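Local coordinates for protein PKS (Streptomyces albus, PDB 4OQJ) that probably catalyses decarboxylative chain-extending condensation as a ketosynthase of an acyltransferase-less type I polyketide synthase in oxazolomycin biosynthesis, at residues S196-H201 / T441-I446; G284-N289 / A310-I315; V468-T473 / R508-R513; R514-T519 / G534-A539. One frame throughout, in Å; residues are numbered along the deposited sequence. Where two conformers were deposited one is given.

Interaction 1 of 4, residues S196-H201 / T441-I446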
loop_
_atom_site.group_PDB
_atom_site.type_symbol
_atom_site.label_atom_id
_atom_site.label_comp_id
_atom_site.label_asym_id
_atom_site.label_seq_id
_atom_site.Cartn_x
_atom_site.Cartn_y
_atom_site.Cartn_z
ATOM N N SER A 196 -5.344 8.782 -3.315
ATOM C CA SER A 196 -5.779 9.323 -2.032
ATOM C C SER A 196 -6.690 8.410 -1.256
ATOM O O SER A 196 -6.500 8.222 -0.053
ATOM C CB SER A 196 -6.520 10.663 -2.222
ATOM O OG SER A 196 -5.632 11.706 -2.549
ATOM N N LEU A 197 -7.738 7.921 -1.907
ATOM C CA LEU A 197 -8.715 7.088 -1.209
ATOM C C LEU A 197 -8.224 5.665 -0.986
ATOM O O LEU A 197 -8.613 5.028 -0.018
ATOM C CB LEU A 197 -10.029 7.087 -1.972
ATOM C CG LEU A 197 -10.685 8.465 -2.151
ATOM C CD1 LEU A 197 -12.093 8.300 -2.732
ATOM C CD2 LEU A 197 -10.724 9.282 -0.844
ATOM N N VAL A 198 -7.359 5.165 -1.858
ATOM C CA VAL A 198 -6.683 3.895 -1.589
ATOM C C VAL A 198 -5.823 4.019 -0.325
ATOM O O VAL A 198 -5.832 3.126 0.518
ATOM C CB VAL A 198 -5.831 3.438 -2.793
ATOM C CG1 VAL A 198 -5.037 2.176 -2.465
ATOM C CG2 VAL A 198 -6.728 3.185 -4.012
ATOM N N ALA A 199 -5.112 5.137 -0.160
ATOM C CA ALA A 199 -4.307 5.328 1.037
ATOM C C ALA A 199 -5.222 5.340 2.258
ATOM O O ALA A 199 -4.913 4.728 3.289
ATOM C CB ALA A 199 -3.503 6.614 0.952
ATOM N N VAL A 200 -6.362 6.025 2.134
ATOM C CA VAL A 200 -7.346 6.047 3.211
ATOM C C VAL A 200 -7.823 4.623 3.503
ATOM O O VAL A 200 -7.927 4.213 4.659
ATOM C CB VAL A 200 -8.547 6.963 2.860
ATOM C CG1 VAL A 200 -9.712 6.748 3.821
ATOM C CG2 VAL A 200 -8.126 8.433 2.903
ATOM N N HIS A 201 -8.117 3.863 2.452
ATOM C CA HIS A 201 -8.572 2.488 2.631
ATOM C C HIS A 201 -7.542 1.655 3.390
ATOM O O HIS A 201 -7.882 0.937 4.345
ATOM C CB HIS A 201 -8.866 1.868 1.282
ATOM C CG HIS A 201 -9.139 0.403 1.334
ATOM N ND1 HIS A 201 -10.372 -0.109 1.666
ATOM C CD2 HIS A 201 -8.346 -0.654 1.048
ATOM C CE1 HIS A 201 -10.328 -1.430 1.581
ATOM N NE2 HIS A 201 -9.114 -1.787 1.210
ATOM N N THR A 441 -7.935 1.167 -10.910
ATOM C CA THR A 441 -8.173 0.905 -9.493
ATOM C C THR A 441 -9.152 1.957 -8.979
ATOM O O THR A 441 -8.898 3.160 -9.066
ATOM C CB THR A 441 -6.876 0.884 -8.682
ATOM O OG1 THR A 441 -6.205 -0.351 -8.947
ATOM C CG2 THR A 441 -7.158 0.970 -7.172
ATOM N N ASN A 442 -10.289 1.465 -8.480
ATOM C CA ASN A 442 -11.401 2.284 -8.025
ATOM C C ASN A 442 -11.526 2.269 -6.526
ATOM O O ASN A 442 -11.275 1.258 -5.905
ATOM C CB ASN A 442 -12.706 1.774 -8.615
ATOM C CG ASN A 442 -12.638 1.604 -10.115
ATOM O OD1 ASN A 442 -12.270 2.528 -10.821
ATOM N ND2 ASN A 442 -12.996 0.409 -10.611
ATOM N N ALA A 443 -11.950 3.388 -5.951
ATOM C CA ALA A 443 -12.165 3.492 -4.522
ATOM C C ALA A 443 -13.435 4.283 -4.232
ATOM O O ALA A 443 -13.790 5.202 -4.980
ATOM C CB ALA A 443 -10.986 4.145 -3.863
ATOM N N HIS A 444 -14.124 3.908 -3.161
ATOM C CA HIS A 444 -15.296 4.646 -2.686
ATOM C C HIS A 444 -15.309 4.573 -1.165
ATOM O O HIS A 444 -15.057 3.523 -0.581
ATOM C CB HIS A 444 -16.582 4.078 -3.280
ATOM C CG HIS A 444 -17.807 4.917 -3.034
ATOM N ND1 HIS A 444 -18.144 6.000 -3.823
ATOM C CD2 HIS A 444 -18.784 4.814 -2.099
ATOM C CE1 HIS A 444 -19.287 6.515 -3.391
ATOM N NE2 HIS A 444 -19.700 5.808 -2.355
ATOM N N VAL A 445 -15.576 5.708 -0.536
ATOM C CA VAL A 445 -15.542 5.860 0.913
ATOM C C VAL A 445 -16.894 6.404 1.399
ATOM O O VAL A 445 -17.460 7.337 0.800
ATOM C CB VAL A 445 -14.402 6.802 1.318
ATOM C CG1 VAL A 445 -14.427 7.133 2.813
ATOM C CG2 VAL A 445 -13.083 6.191 0.919
ATOM N N ILE A 446 -17.419 5.810 2.470
ATOM C CA ILE A 446 -18.677 6.255 3.059
ATOM C C ILE A 446 -18.347 7.059 4.295
ATOM O O ILE A 446 -17.641 6.579 5.193
ATOM C CB ILE A 446 -19.597 5.088 3.452
ATOM C CG1 ILE A 446 -19.883 4.180 2.239
ATOM C CG2 ILE A 446 -20.893 5.619 4.090
ATOM C CD1 ILE A 446 -20.544 4.866 1.069
#
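L197 and A443 mark the point where helix segment 196-201 passes closest to strand segment 441-446, CB of L197 lying 3.6 Å from CB of A443. The segment axes approach to 7.8 Å, and their N-to-C directions differ by 63°, so the helix runs across the strand. The contact is apolar, with no hydrogen bond between the segments. Beyond CB, L197 sends its CG anti to its own carbonyl carbon (chi1 -60°), which carries the isobutyl group past A443; CD2 of L197 ends 4.3 Å from CG2 of V445. One helical turn on, CG1 of V200 reaches that same CG2 of V445 at 4.5 Å, and two helix residues thus share one strand methyl. At the other end, CG2 of V198 touches CG2 of T441 at 3.9 Å, the two side chains crossing at about a right angle.

Polar groups look outward from this apolar seam. The hydroxyl of T441 meets the carbonyl O of S186 of the second subunit and ND2 of N289, while H201 bonds T285 through ND1 and D211 of the second subunit through NE2. In ketosynthases the active-site cysteine lies at the N-terminal end of this helix. Here the helix rests on strand 441-448, which runs between strands 280-289 and 430-436, and M378 and L381 of helix 376-390 pack beside it.

Interaction 2 of 4, residues G284-N289 / A310-I315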
loop_
_atom_site.group_PDB
_atom_site.type_symbol
_atom_site.label_atom_id
_atom_site.label_comp_id
_atom_site.label_asym_id
_atom_site.label_seq_id
_atom_site.Cartn_x
_atom_site.Cartn_y
_atom_site.Cartn_z
ATOM N N GLY A 284 -17.076 3.061 6.119
ATOM C CA GLY A 284 -16.582 1.966 5.311
ATOM C C GLY A 284 -15.874 2.453 4.061
ATOM O O GLY A 284 -16.039 3.605 3.633
ATOM N N THR A 285 -15.064 1.571 3.488
ATOM C CA THR A 285 -14.295 1.877 2.286
ATOM C C THR A 285 -14.194 0.624 1.442
ATOM O O THR A 285 -14.280 -0.480 1.968
ATOM C CB THR A 285 -12.867 2.360 2.609
ATOM O OG1 THR A 285 -12.110 1.274 3.170
ATOM C CG2 THR A 285 -12.870 3.531 3.595
ATOM N N ALA A 286 -13.997 0.796 0.140
ATOM C CA ALA A 286 -13.793 -0.336 -0.747
ATOM C C ALA A 286 -12.859 0.069 -1.869
ATOM O O ALA A 286 -12.836 1.230 -2.282
ATOM C CB ALA A 286 -15.122 -0.841 -1.295
ATOM N N VAL A 287 -12.063 -0.895 -2.320
ATOM C CA VAL A 287 -11.159 -0.719 -3.437
ATOM C C VAL A 287 -11.252 -1.951 -4.321
ATOM O O VAL A 287 -11.285 -3.071 -3.811
ATOM C CB VAL A 287 -9.695 -0.521 -2.973
ATOM C CG1 VAL A 287 -8.740 -0.443 -4.182
ATOM C CG2 VAL A 287 -9.577 0.701 -2.101
ATOM N N ASN A 288 -11.306 -1.749 -5.637
ATOM C CA ASN A 288 -11.245 -2.847 -6.569
ATOM C C ASN A 288 -10.469 -2.412 -7.815
ATOM O O ASN A 288 -9.920 -1.303 -7.859
ATOM C CB ASN A 288 -12.662 -3.353 -6.909
ATOM C CG ASN A 288 -13.449 -2.392 -7.789
ATOM O OD1 ASN A 288 -12.906 -1.435 -8.315
ATOM N ND2 ASN A 288 -14.745 -2.665 -7.967
ATOM N N ASN A 289 -10.376 -3.295 -8.794
ATOM C CA ASN A 289 -9.833 -2.914 -10.097
ATOM C C ASN A 289 -10.766 -3.413 -11.179
ATOM O O ASN A 289 -11.407 -4.468 -11.028
ATOM C CB ASN A 289 -8.416 -3.459 -10.299
ATOM C CG ASN A 289 -7.756 -2.919 -11.557
ATOM O OD1 ASN A 289 -8.015 -3.397 -12.675
ATOM N ND2 ASN A 289 -6.909 -1.914 -11.388
ATOM N N ALA A 310 -21.193 -0.160 -4.390
ATOM C CA ALA A 310 -22.025 -1.116 -3.677
ATOM C C ALA A 310 -21.233 -1.771 -2.547
ATOM O O ALA A 310 -21.739 -1.925 -1.440
ATOM C CB ALA A 310 -22.570 -2.175 -4.650
ATOM N N GLU A 311 -19.987 -2.140 -2.824
ATOM C CA GLU A 311 -19.137 -2.834 -1.854
ATOM C C GLU A 311 -18.877 -1.956 -0.644
ATOM O O GLU A 311 -18.889 -2.414 0.493
ATOM C CB GLU A 311 -17.796 -3.251 -2.485
ATOM C CG GLU A 311 -16.928 -4.106 -1.561
ATOM C CD GLU A 311 -15.563 -4.484 -2.148
ATOM O OE1 GLU A 311 -15.358 -4.383 -3.373
ATOM O OE2 GLU A 311 -14.688 -4.896 -1.368
ATOM N N ALA A 312 -18.639 -0.676 -0.888
ATOM C CA ALA A 312 -18.401 0.262 0.219
ATOM C C ALA A 312 -19.645 0.408 1.101
ATOM O O ALA A 312 -19.548 0.401 2.333
ATOM C CB ALA A 312 -17.977 1.617 -0.322
ATOM N N GLN A 313 -20.814 0.530 0.481
ATOM C CA GLN A 313 -22.050 0.662 1.240
ATOM C C GLN A 313 -22.328 -0.597 2.064
ATOM O O GLN A 313 -22.764 -0.510 3.214
ATOM C CB GLN A 313 -23.231 0.949 0.308
ATOM C CG GLN A 313 -23.181 2.320 -0.311
ATOM C CD GLN A 313 -24.336 2.581 -1.256
ATOM O OE1 GLN A 313 -25.131 1.691 -1.545
ATOM N NE2 GLN A 313 -24.430 3.808 -1.744
ATOM N N GLU A 314 -22.075 -1.762 1.481
ATOM C CA GLU A 314 -22.319 -3.023 2.178
ATOM C C GLU A 314 -21.418 -3.120 3.390
ATOM O O GLU A 314 -21.852 -3.498 4.468
ATOM C CB GLU A 314 -22.083 -4.225 1.254
ATOM C CG GLU A 314 -23.145 -4.430 0.200
ATOM C CD GLU A 314 -24.514 -4.746 0.788
ATOM O OE1 GLU A 314 -24.587 -5.205 1.953
ATOM O OE2 GLU A 314 -25.519 -4.526 0.080
ATOM N N ILE A 315 -20.153 -2.767 3.204
ATOM C CA ILE A 315 -19.168 -2.835 4.275
ATOM C C ILE A 315 -19.529 -1.863 5.396
ATOM O O ILE A 315 -19.352 -2.154 6.583
ATOM C CB ILE A 315 -17.744 -2.528 3.710
ATOM C CG1 ILE A 315 -16.996 -3.828 3.440
ATOM C CG2 ILE A 315 -16.938 -1.632 4.641
ATOM C CD1 ILE A 315 -16.535 -4.549 4.690
HETATM O O HOH W 1 -12.731 -3.542 -0.742
#
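A286 carries the tight part of the contact, its CB reaching 3.5 Å from the backbone N of A312 and 3.9 Å from CB of A312. Small residues on both sides permit a close approach: the CA atoms of A286 and A312 are 4.7 Å apart, and the segment axes come within 6.4 Å, roughly antiparallel (148°). E311, its CG anti to the backbone N (chi1 -174°) and its chain extended, lays CG and the carboxylate carbon along CB of A286, CG 3.7 Å away. Near the helix's C-terminal end, CG2 of I315 lies 3.7 Å from CA of G284, where the strand has no side chain.

The looser side begins at the carboxylate of E311, a residue with two conformers. In the one given, OE1 forms a salt bridge with R131 of the second subunit. A water lies between OE2 of E311 and the backbone N of V287, but this bridge is doubtful because the carboxylate-to-water distance is very short. I315 is solvent-exposed at this edge.

T285 and V287 direct their side chains to the opposite face of the strand. The strand, followed by helix 302-316 and then strand 325-327 of the same sheet, belongs to the layered alpha/beta thiolase fold of ketosynthases, with this helix covering one sheet face.

Interaction 3 of 4, residues V468-T473 / R508-R513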
loop_
_atom_site.group_PDB
_atom_site.type_symbol
_atom_site.label_atom_id
_atom_site.label_comp_id
_atom_site.label_asym_id
_atom_site.label_seq_id
_atom_site.Cartn_x
_atom_site.Cartn_y
_atom_site.Cartn_z
ATOM N N VAL A 468 0.884 27.855 26.522
ATOM C CA VAL A 468 2.285 27.804 26.113
ATOM C C VAL A 468 2.399 27.735 24.583
ATOM O O VAL A 468 1.599 27.085 23.907
ATOM C CB VAL A 468 3.025 26.625 26.787
ATOM C CG1 VAL A 468 3.041 26.818 28.307
ATOM C CG2 VAL A 468 2.404 25.288 26.405
ATOM N N LEU A 469 3.358 28.484 24.050
ATOM C CA LEU A 469 3.628 28.528 22.616
ATOM C C LEU A 469 5.115 28.344 22.418
ATOM O O LEU A 469 5.915 28.828 23.224
ATOM C CB LEU A 469 3.189 29.862 22.000
ATOM C CG LEU A 469 1.713 30.106 21.680
ATOM C CD1 LEU A 469 0.887 30.225 22.937
ATOM C CD2 LEU A 469 1.585 31.380 20.862
ATOM N N SER A 470 5.499 27.641 21.357
ATOM C CA SER A 470 6.916 27.543 21.013
ATOM C C SER A 470 7.094 27.406 19.509
ATOM O O SER A 470 6.243 26.853 18.809
ATOM C CB SER A 470 7.593 26.379 21.760
ATOM O OG SER A 470 7.121 25.104 21.355
ATOM N N ALA A 471 8.200 27.953 19.026
ATOM C CA ALA A 471 8.525 27.939 17.613
ATOM C C ALA A 471 10.035 27.833 17.456
ATOM O O ALA A 471 10.779 27.951 18.430
ATOM C CB ALA A 471 7.990 29.182 16.928
ATOM N N ASN A 472 10.479 27.604 16.225
ATOM C CA ASN A 472 11.888 27.361 15.959
ATOM C C ASN A 472 12.650 28.651 15.653
ATOM O O ASN A 472 13.866 28.623 15.506
ATOM C CB ASN A 472 12.049 26.382 14.796
ATOM C CG ASN A 472 13.394 25.704 14.803
ATOM O OD1 ASN A 472 13.859 25.237 15.843
ATOM N ND2 ASN A 472 14.034 25.656 13.652
ATOM N N THR A 473 11.919 29.763 15.551
ATOM C CA THR A 473 12.503 31.090 15.374
ATOM C C THR A 473 11.640 32.134 16.086
ATOM O O THR A 473 10.448 31.922 16.291
ATOM C CB THR A 473 12.614 31.513 13.879
ATOM O OG1 THR A 473 11.318 31.862 13.387
ATOM C CG2 THR A 473 13.231 30.411 13.013
ATOM N N ARG A 508 4.696 20.664 18.878
ATOM C CA ARG A 508 6.100 20.307 19.033
ATOM C C ARG A 508 6.779 21.235 20.057
ATOM O O ARG A 508 6.526 22.431 20.066
ATOM C CB ARG A 508 6.829 20.385 17.698
ATOM C CG ARG A 508 8.268 19.904 17.789
ATOM C CD ARG A 508 8.910 19.793 16.430
ATOM N NE ARG A 508 8.491 18.583 15.721
ATOM C CZ ARG A 508 9.121 18.100 14.659
ATOM N NH1 ARG A 508 10.187 18.722 14.173
ATOM N NH2 ARG A 508 8.692 16.993 14.087
ATOM N N VAL A 509 7.639 20.672 20.899
ATOM C CA VAL A 509 8.362 21.446 21.918
ATOM C C VAL A 509 9.586 22.063 21.276
ATOM O O VAL A 509 10.523 21.343 20.916
ATOM C CB VAL A 509 8.810 20.558 23.105
ATOM C CG1 VAL A 509 9.571 21.380 24.145
ATOM C CG2 VAL A 509 7.619 19.886 23.725
ATOM N N LEU A 510 9.587 23.379 21.121
ATOM C CA LEU A 510 10.633 24.051 20.354
ATOM C C LEU A 510 11.318 25.129 21.209
ATOM O O LEU A 510 10.839 25.440 22.297
ATOM C CB LEU A 510 10.036 24.628 19.067
ATOM C CG LEU A 510 9.550 23.572 18.060
ATOM C CD1 LEU A 510 8.680 24.192 16.975
ATOM C CD2 LEU A 510 10.736 22.878 17.420
ATOM N N PRO A 511 12.452 25.682 20.727
ATOM C CA PRO A 511 13.345 26.465 21.606
ATOM C C PRO A 511 12.923 27.892 21.956
ATOM O O PRO A 511 13.248 28.359 23.051
ATOM C CB PRO A 511 14.660 26.518 20.809
ATOM C CG PRO A 511 14.561 25.430 19.802
ATOM C CD PRO A 511 13.116 25.331 19.459
ATOM N N TYR A 512 12.281 28.605 21.038
ATOM C CA TYR A 512 11.805 29.956 21.347
ATOM C C TYR A 512 10.411 29.841 21.930
ATOM O O TYR A 512 9.483 29.393 21.254
ATOM C CB TYR A 512 11.846 30.832 20.096
ATOM C CG TYR A 512 13.263 30.985 19.617
ATOM C CD1 TYR A 512 13.821 30.064 18.738
ATOM C CD2 TYR A 512 14.069 32.015 20.094
ATOM C CE1 TYR A 512 15.124 30.184 18.321
ATOM C CE2 TYR A 512 15.377 32.144 19.679
ATOM C CZ TYR A 512 15.901 31.227 18.802
ATOM O OH TYR A 512 17.200 31.343 18.383
ATOM N N ARG A 513 10.269 30.244 23.185
ATOM C CA ARG A 513 9.072 29.933 23.946
ATOM C C ARG A 513 8.359 31.154 24.497
ATOM O O ARG A 513 8.964 32.208 24.744
ATOM C CB ARG A 513 9.433 28.992 25.096
ATOM C CG ARG A 513 10.083 27.710 24.617
ATOM C CD ARG A 513 10.280 26.705 25.743
ATOM N NE ARG A 513 10.904 25.474 25.253
ATOM C CZ ARG A 513 11.247 24.440 26.024
ATOM N NH1 ARG A 513 11.045 24.475 27.332
ATOM N NH2 ARG A 513 11.794 23.362 25.479
HETATM O O HOH W 2 5.177 24.281 18.564
#
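A471 and Y512 form an antiparallel hydrogen-bonded pair. Its two bonds are A471 N to Y512 O at 2.9 Å, with an N-H...O angle of 159°, and Y512 N to A471 O at 3.1 Å. Next to it, OG of S470 receives the backbone N-H of L510 at 3.0 Å, a side-chain bond that joins a ladder residue to the loop just before strand 512-518. The hydroxyl stands between the backbone N and the carbonyl carbon of its own residue (chi1 67°), and so faces that loop. Within the ladder, S470 pairs with R513 as a non-hydrogen-bonded pair. A water donates to both S470 O, at 2.8 Å, and R508 O, at 2.7 Å, linking S470 O, which points away from the R513 side of the ladder, to the start of the same loop.

The loop is braced from within by R513, whose NE bonds L510 O at 3.0 Å, the acceptor lying in the guanidinium plane. The same guanidinium makes a cation-pi contact with W672 and gives NH1 to the carbonyl O of that residue.

Packing surrounds these bonds. CB of L510 rests 3.5 Å from A471 O. The Y512 ring has A471 O at its edge, near its plane, while N472 O approaches CD1 obliquely at 3.5 Å. T473 then N-caps helix 474-490 through A476 N. The arrangement is an antiparallel strand pair whose partners are connected through helices 474-490 and 496-505, consistent with the alpha/beta linker region that follows the ketosynthase core in type I polyketide synthases.

Interaction 4 of 4, residues R514-T519 / G534-A539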
loop_
_atom_site.group_PDB
_atom_site.type_symbol
_atom_site.label_atom_id
_atom_site.label_comp_id
_atom_site.label_asym_id
_atom_site.label_seq_id
_atom_site.Cartn_x
_atom_site.Cartn_y
_atom_site.Cartn_z
ATOM N N ARG A 514 7.056 30.988 24.709
ATOM C CA ARG A 514 6.220 32.055 25.241
ATOM C C ARG A 514 5.130 31.448 26.082
ATOM O O ARG A 514 4.671 30.339 25.801
ATOM C CB ARG A 514 5.618 32.895 24.120
ATOM C CG ARG A 514 4.799 34.099 24.604
ATOM C CD ARG A 514 4.586 35.057 23.463
ATOM N NE ARG A 514 5.775 35.868 23.226
ATOM C CZ ARG A 514 6.135 36.365 22.044
ATOM N NH1 ARG A 514 5.404 36.124 20.967
ATOM N NH2 ARG A 514 7.239 37.105 21.941
ATOM N N ALA A 515 4.730 32.150 27.133
ATOM C CA ALA A 515 3.650 31.652 27.976
ATOM C C ALA A 515 2.885 32.780 28.645
ATOM O O ALA A 515 3.395 33.884 28.845
ATOM C CB ALA A 515 4.187 30.686 29.026
ATOM N N LEU A 516 1.648 32.469 28.993
ATOM C CA LEU A 516 0.720 33.453 29.525
ATOM C C LEU A 516 -0.267 32.761 30.428
ATOM O O LEU A 516 -0.850 31.755 30.048
ATOM C CB LEU A 516 -0.027 34.162 28.395
ATOM C CG LEU A 516 -1.240 34.977 28.832
ATOM C CD1 LEU A 516 -0.760 36.209 29.555
ATOM C CD2 LEU A 516 -2.126 35.330 27.652
ATOM N N VAL A 517 -0.474 33.304 31.620
ATOM C CA VAL A 517 -1.545 32.830 32.484
ATOM C C VAL A 517 -2.795 33.656 32.177
ATOM O O VAL A 517 -2.773 34.878 32.293
ATOM C CB VAL A 517 -1.191 32.970 33.989
ATOM C CG1 VAL A 517 -2.334 32.469 34.852
ATOM C CG2 VAL A 517 0.100 32.229 34.322
ATOM N N ALA A 518 -3.888 32.999 31.826
ATOM C CA ALA A 518 -5.083 33.719 31.419
ATOM C C ALA A 518 -6.282 33.216 32.184
ATOM O O ALA A 518 -6.319 32.068 32.622
ATOM C CB ALA A 518 -5.311 33.570 29.913
ATOM N N THR A 519 -7.268 34.093 32.328
ATOM C CA THR A 519 -8.475 33.785 33.076
ATOM C C THR A 519 -9.620 33.368 32.151
ATOM O O THR A 519 -10.611 32.787 32.594
ATOM C CB THR A 519 -8.883 35.000 33.898
ATOM O OG1 THR A 519 -9.016 36.122 33.017
ATOM C CG2 THR A 519 -7.809 35.312 34.919
ATOM N N GLY A 534 4.493 42.225 31.315
ATOM C CA GLY A 534 3.918 42.086 32.638
ATOM C C GLY A 534 3.165 40.783 32.796
ATOM O O GLY A 534 3.067 40.252 33.901
ATOM N N ARG A 535 2.640 40.265 31.684
ATOM C CA ARG A 535 1.821 39.062 31.703
ATOM C C ARG A 535 2.373 38.000 30.765
ATOM O O ARG A 535 2.353 36.817 31.086
ATOM C CB ARG A 535 0.383 39.368 31.293
ATOM C CG ARG A 535 -0.359 40.330 32.192
ATOM C CD ARG A 535 -1.816 40.345 31.793
ATOM N NE ARG A 535 -2.400 39.021 31.973
ATOM C CZ ARG A 535 -3.644 38.699 31.646
ATOM N NH1 ARG A 535 -4.450 39.603 31.097
ATOM N NH2 ARG A 535 -4.078 37.465 31.865
ATOM N N VAL A 536 2.836 38.440 29.598
ATOM C CA VAL A 536 3.348 37.541 28.573
ATOM C C VAL A 536 4.843 37.315 28.796
ATOM O O VAL A 536 5.642 38.249 28.777
ATOM C CB VAL A 536 3.085 38.100 27.160
ATOM C CG1 VAL A 536 3.834 37.300 26.090
ATOM C CG2 VAL A 536 1.594 38.091 26.878
HETATM N N MSE A 537 5.198 36.058 29.024
HETATM C CA MSE A 537 6.567 35.670 29.301
HETATM C C MSE A 537 7.171 35.100 28.042
HETATM O O MSE A 537 6.564 34.248 27.398
HETATM C CB MSE A 537 6.614 34.636 30.429
HETATM C CG MSE A 537 5.896 35.094 31.711
HETATM SE SE MSE A 537 5.682 33.683 33.051
HETATM C CE MSE A 537 4.009 32.929 32.445
ATOM N N THR A 538 8.359 35.571 27.691
ATOM C CA THR A 538 9.061 35.081 26.505
ATOM C C THR A 538 10.504 34.784 26.848
ATOM O O THR A 538 11.156 35.576 27.522
ATOM C CB THR A 538 9.042 36.111 25.360
ATOM O OG1 THR A 538 7.702 36.558 25.122
ATOM C CG2 THR A 538 9.612 35.515 24.093
ATOM N N ALA A 539 11.011 33.663 26.361
ATOM C CA ALA A 539 12.400 33.302 26.575
ATOM C C ALA A 539 12.845 32.354 25.485
ATOM O O ALA A 539 12.012 31.722 24.815
ATOM C CB ALA A 539 12.583 32.673 27.950
HETATM O O HOH W 3 1.003 35.446 32.756
HETATM O O HOH W 4 -1.111 36.998 33.466
#
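A515 and M537, a selenomethionine, form an antiparallel hydrogen-bonded pair: A515 N to M537 O and M537 N to A515 O are both 2.8 Å. The axes of the two strand segments lie 4.7 Å apart at 161°. R514 and T538 make the adjoining non-hydrogen-bonded pair, in which CA of R514 sits 3.1 Å from M537 O as a CA-H...O contact. Toward R535 the ladder opens, and a water accepts from V517 N; its link to R535 O is very short and doubtful.

Strand 536-539 is an outer strand of a three-stranded antiparallel sheet, joined to central strand 512-518 through helix 521-530.

R514 and T538 lie side by side on one face. NE of R514 donates to OG1 of T538 at 2.8 Å, nearly straight (166°) and in the guanidinium plane. The chain of R514 passes V536, its CD 3.5 Å from CG1 of V536, and the bend at chi3 (-79°) then turns NE to T538; NH1 is in a salt bridge with D478. At the opened end, NH2 of R535 reaches V517 O at 2.9 Å. Its NE holds a second water that also donates to V517 O, while D523 binds NH1. On the other face, CE of M537 approaches CB of A515 at 4.1 Å, beside helix 660-673.

Overall arrangement
The four contacts fall into two groups on opposite sides of the chain's centre. Interactions 1 and 2 have centres about 9 Å apart and share a sheet through neighbouring strands 441-448 and 280-289; interaction 2 is nested in the loop that interaction 1 closes, and both touch the second subunit. Interactions 3 and 4 follow in series, centres about 14 Å apart, using strand 512-518 as the middle of a separate three-stranded sheet; the other subunit does not touch the segments of either contact. Centres of interactions 1 and 3 are about 37 Å apart, those of 2 and 4 about 51 Å. The dimer-forming ketosynthase core is thus built apart from the probable linker region following it.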